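Local coordinates for electron transfer flavoprotein, beta subunit (PDB 7KOE) that probably carries electrons through a bound flavin-adenine dinucleotide, as expected of the beta subunit of an electron transfer flavoprotein, at residues Tyr153-Ile162 against Lys188-Leu199. Numbering follows the deposited sequence.
Sequences YALGAYVVRI and KLPAVLTITDEL
The carbonyl oxygen of A154 receives the amide of V192 over 2.8 Å from N to O, a nearly straight bond that sets two strands side by side and running the same way. One step on, the carbonyl of V192 accepts the amide of G156, which comes from above the carbonyl plane. Past a beta bulge the register slips by one residue, and V159 N reaches T194 O at 3.0 Å, again almost linearly (172°). The next carbonyl, that of V159, is gripped twice: T196 OG1 donates to it at 2.8 Å, and the amide of T196 adds a weak second bond. For this the hydroxyl of T196 sits between its own backbone N and carbonyl carbon (chi1 59°).

Apolar contacts flank this backbone pairing. At its start, P190 CB sits over the face of the Y153 ring, 3.5 Å from its centroid, in a CH-pi contact, while V192 CG2 meets the ring edge at CD2; Y153 OH bonds to K125. Shortening Y153 to an alanine would probably uncover P190 CB, open a gap beside V192 and cost K125 its hydroxyl partner. Farther along, the side chains of V159 and L193 cross at about a right angle, CG2 against CD2, and L193 CD1 meets I162 CD1 tip to tip at 3.9 Å. L199 CD1 slides alongside V159 CG1 and also touches I162 CG1, under cover of L55 from helix 47-63.

Strand 191-195 also pairs with strand 128-132, and the chain turns a corner at Y158. Here a parallel strand pair extends the nucleotide-binding alpha/beta core of the HUP-like ETF domain, with the side chain of T194 about 6 Å from the bound FAD, and beyond the bulge the strand joins the antiparallel strands 171-177 and 181-188.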
loop_
_atom_site.group_PDB
_atom_site.type_symbol
_atom_site.label_atom_id
_atom_site.label_comp_id
_atom_site.label_asym_id
_atom_site.label_seq_id
_atom_site.Cartn_x
_atom_site.Cartn_y
_atom_site.Cartn_z
ATOM N N TYR A 153 28.582 -0.624 50.890
ATOM C CA TYR A 153 28.718 0.757 51.318
ATOM C C TYR A 153 27.453 1.210 52.033
ATOM O O TYR A 153 26.401 0.576 51.949
ATOM C CB TYR A 153 28.993 1.676 50.125
ATOM C CG TYR A 153 30.385 1.590 49.531
ATOM C CD1 TYR A 153 31.376 0.813 50.118
ATOM C CD2 TYR A 153 30.704 2.299 48.381
ATOM C CE1 TYR A 153 32.638 0.733 49.568
ATOM C CE2 TYR A 153 31.963 2.231 47.827
ATOM C CZ TYR A 153 32.926 1.445 48.423
ATOM O OH TYR A 153 34.183 1.375 47.874
ATOM N N ALA A 154 27.572 2.328 52.738
ATOM C CA ALA A 154 26.428 2.914 53.419
ATOM C C ALA A 154 25.499 3.558 52.401
ATOM O O ALA A 154 25.911 4.442 51.649
ATOM C CB ALA A 154 26.901 3.944 54.436
ATOM N N LEU A 155 24.246 3.125 52.372
ATOM C CA LEU A 155 23.270 3.671 51.439
ATOM C C LEU A 155 22.551 4.840 52.094
ATOM O O LEU A 155 21.732 4.646 52.997
ATOM C CB LEU A 155 22.263 2.612 51.010
ATOM C CG LEU A 155 21.190 3.163 50.078
ATOM C CD1 LEU A 155 21.789 3.536 48.741
ATOM C CD2 LEU A 155 20.088 2.163 49.905
ATOM N N GLY A 156 22.856 6.049 51.650
ATOM C CA GLY A 156 22.009 7.169 51.989
ATOM C C GLY A 156 21.157 7.548 50.804
ATOM O O GLY A 156 21.626 8.235 49.897
ATOM N N ALA A 157 19.907 7.119 50.797
ATOM C CA ALA A 157 19.033 7.348 49.662
ATOM C C ALA A 157 18.105 8.520 49.937
ATOM O O ALA A 157 17.883 8.898 51.086
ATOM C CB ALA A 157 18.228 6.089 49.338
ATOM N N TYR A 158 17.581 9.097 48.847
ATOM C CA TYR A 158 16.641 10.227 48.862
ATOM C C TYR A 158 17.213 11.441 49.593
ATOM O O TYR A 158 16.577 12.019 50.472
ATOM C CB TYR A 158 15.289 9.821 49.450
ATOM C CG TYR A 158 14.784 8.506 48.928
ATOM C CD1 TYR A 158 14.197 8.419 47.680
ATOM C CD2 TYR A 158 14.895 7.351 49.683
ATOM C CE1 TYR A 158 13.739 7.219 47.193
ATOM C CE2 TYR A 158 14.448 6.145 49.203
ATOM C CZ TYR A 158 13.865 6.086 47.959
ATOM O OH TYR A 158 13.405 4.887 47.471
ATOM N N VAL A 159 18.418 11.834 49.205
ATOM C CA VAL A 159 19.121 12.924 49.871
ATOM C C VAL A 159 18.503 14.253 49.465
ATOM O O VAL A 159 18.353 14.545 48.275
ATOM C CB VAL A 159 20.612 12.884 49.529
ATOM C CG1 VAL A 159 21.356 13.930 50.306
ATOM C CG2 VAL A 159 21.154 11.525 49.818
ATOM N N VAL A 160 18.133 15.059 50.459
ATOM C CA VAL A 160 17.616 16.394 50.220
ATOM C C VAL A 160 18.610 17.479 50.626
ATOM O O VAL A 160 18.661 18.531 49.978
ATOM C CB VAL A 160 16.264 16.582 50.942
ATOM C CG1 VAL A 160 15.559 17.852 50.500
ATOM C CG2 VAL A 160 15.377 15.413 50.659
ATOM N N ARG A 161 19.421 17.250 51.653
ATOM C CA ARG A 161 20.424 18.224 52.047
ATOM C C ARG A 161 21.733 17.514 52.342
ATOM O O ARG A 161 21.770 16.312 52.602
ATOM C CB ARG A 161 19.979 19.032 53.268
ATOM C CG ARG A 161 19.316 20.346 52.932
ATOM C CD ARG A 161 19.101 21.177 54.180
ATOM N NE ARG A 161 18.186 20.528 55.111
ATOM C CZ ARG A 161 16.864 20.651 55.066
ATOM N NH1 ARG A 161 16.299 21.402 54.132
ATOM N NH2 ARG A 161 16.107 20.022 55.954
ATOM N N ILE A 162 22.815 18.281 52.287
ATOM C CA ILE A 162 24.149 17.825 52.654
ATOM C C ILE A 162 24.669 18.827 53.673
ATOM O O ILE A 162 24.785 20.021 53.367
ATOM C CB ILE A 162 25.086 17.734 51.443
ATOM C CG1 ILE A 162 24.593 16.698 50.430
ATOM C CG2 ILE A 162 26.483 17.409 51.898
ATOM C CD1 ILE A 162 24.808 15.266 50.839
ATOM N N LYS A 188 28.746 6.890 56.903
ATOM C CA LYS A 188 30.162 6.578 57.030
ATOM C C LYS A 188 30.727 6.342 55.639
ATOM O O LYS A 188 30.294 5.418 54.942
ATOM C CB LYS A 188 30.376 5.354 57.918
ATOM C CG LYS A 188 31.832 4.959 58.090
ATOM C CD LYS A 188 32.597 5.998 58.887
ATOM C CE LYS A 188 34.068 5.640 58.984
ATOM N NZ LYS A 188 34.282 4.377 59.742
ATOM N N LEU A 189 31.675 7.181 55.234
ATOM C CA LEU A 189 32.313 7.000 53.940
ATOM C C LEU A 189 33.218 5.769 53.977
ATOM O O LEU A 189 33.905 5.537 54.975
ATOM C CB LEU A 189 33.120 8.237 53.552
ATOM C CG LEU A 189 32.347 9.539 53.332
ATOM C CD1 LEU A 189 33.220 10.544 52.604
ATOM C CD2 LEU A 189 31.049 9.310 52.575
ATOM N N PRO A 190 33.248 4.959 52.907
ATOM C CA PRO A 190 32.622 5.085 51.586
ATOM C C PRO A 190 31.124 4.814 51.559
ATOM O O PRO A 190 30.674 3.792 52.063
ATOM C CB PRO A 190 33.353 4.028 50.756
ATOM C CG PRO A 190 34.516 3.593 51.578
ATOM C CD PRO A 190 34.080 3.752 52.978
ATOM N N ALA A 191 30.373 5.740 50.972
ATOM C CA ALA A 191 28.923 5.676 50.942
ATOM C C ALA A 191 28.432 5.764 49.508
ATOM O O ALA A 191 29.158 6.176 48.606
ATOM C CB ALA A 191 28.298 6.799 51.770
ATOM N N VAL A 192 27.184 5.366 49.308
ATOM C CA VAL A 192 26.523 5.464 48.015
ATOM C C VAL A 192 25.311 6.359 48.216
ATOM O O VAL A 192 24.298 5.935 48.782
ATOM C CB VAL A 192 26.126 4.096 47.454
ATOM C CG1 VAL A 192 25.315 4.253 46.180
ATOM C CG2 VAL A 192 27.360 3.276 47.182
ATOM N N LEU A 193 25.412 7.605 47.777
ATOM C CA LEU A 193 24.288 8.511 47.893
ATOM C C LEU A 193 23.301 8.279 46.758
ATOM O O LEU A 193 23.568 7.555 45.799
ATOM C CB LEU A 193 24.761 9.959 47.899
ATOM C CG LEU A 193 25.447 10.420 49.179
ATOM C CD1 LEU A 193 25.778 11.890 49.120
ATOM C CD2 LEU A 193 24.543 10.154 50.328
ATOM N N THR A 194 22.137 8.900 46.884
ATOM C CA THR A 194 21.074 8.768 45.895
ATOM C C THR A 194 20.273 10.059 45.966
ATOM O O THR A 194 19.527 10.280 46.922
ATOM C CB THR A 194 20.221 7.533 46.174
ATOM O OG1 THR A 194 20.992 6.354 45.919
ATOM C CG2 THR A 194 19.005 7.492 45.312
ATOM N N ILE A 195 20.460 10.916 44.974
ATOM C CA ILE A 195 20.124 12.332 45.065
ATOM C C ILE A 195 18.765 12.584 44.432
ATOM O O ILE A 195 18.451 12.034 43.371
ATOM C CB ILE A 195 21.216 13.180 44.388
ATOM C CG1 ILE A 195 22.605 12.694 44.798
ATOM C CG2 ILE A 195 21.058 14.630 44.733
ATOM C CD1 ILE A 195 22.927 12.894 46.246
ATOM N N THR A 196 17.959 13.422 45.079
ATOM C CA THR A 196 16.675 13.845 44.548
ATOM C C THR A 196 16.817 15.142 43.757
ATOM O O THR A 196 17.914 15.663 43.556
ATOM C CB THR A 196 15.666 14.030 45.675
ATOM O OG1 THR A 196 16.160 15.007 46.596
ATOM C CG2 THR A 196 15.435 12.733 46.396
ATOM N N ASP A 197 15.680 15.677 43.306
ATOM C CA ASP A 197 15.669 16.969 42.631
ATOM C C ASP A 197 15.865 18.124 43.598
ATOM O O ASP A 197 16.344 19.187 43.194
ATOM C CB ASP A 197 14.350 17.185 41.891
ATOM C CG ASP A 197 14.040 16.087 40.906
ATOM O OD1 ASP A 197 13.155 15.258 41.204
ATOM O OD2 ASP A 197 14.666 16.055 39.826
ATOM N N GLU A 198 15.502 17.945 44.863
ATOM C CA GLU A 198 15.436 19.050 45.804
ATOM C C GLU A 198 16.764 19.350 46.476
ATOM O O GLU A 198 16.802 20.198 47.372
ATOM C CB GLU A 198 14.377 18.779 46.876
ATOM C CG GLU A 198 12.946 18.730 46.365
ATOM C CD GLU A 198 12.514 17.336 45.959
ATOM O OE1 GLU A 198 13.284 16.383 46.194
ATOM O OE2 GLU A 198 11.406 17.191 45.401
ATOM N N LEU A 199 17.848 18.679 46.081
ATOM C CA LEU A 199 19.132 18.928 46.727
ATOM C C LEU A 199 19.683 20.292 46.343
ATOM O O LEU A 199 19.997 21.113 47.212
ATOM C CB LEU A 199 20.135 17.837 46.372
ATOM C CG LEU A 199 21.463 18.057 47.098
ATOM C CD1 LEU A 199 21.442 17.389 48.440
ATOM C CD2 LEU A 199 22.634 17.566 46.298
#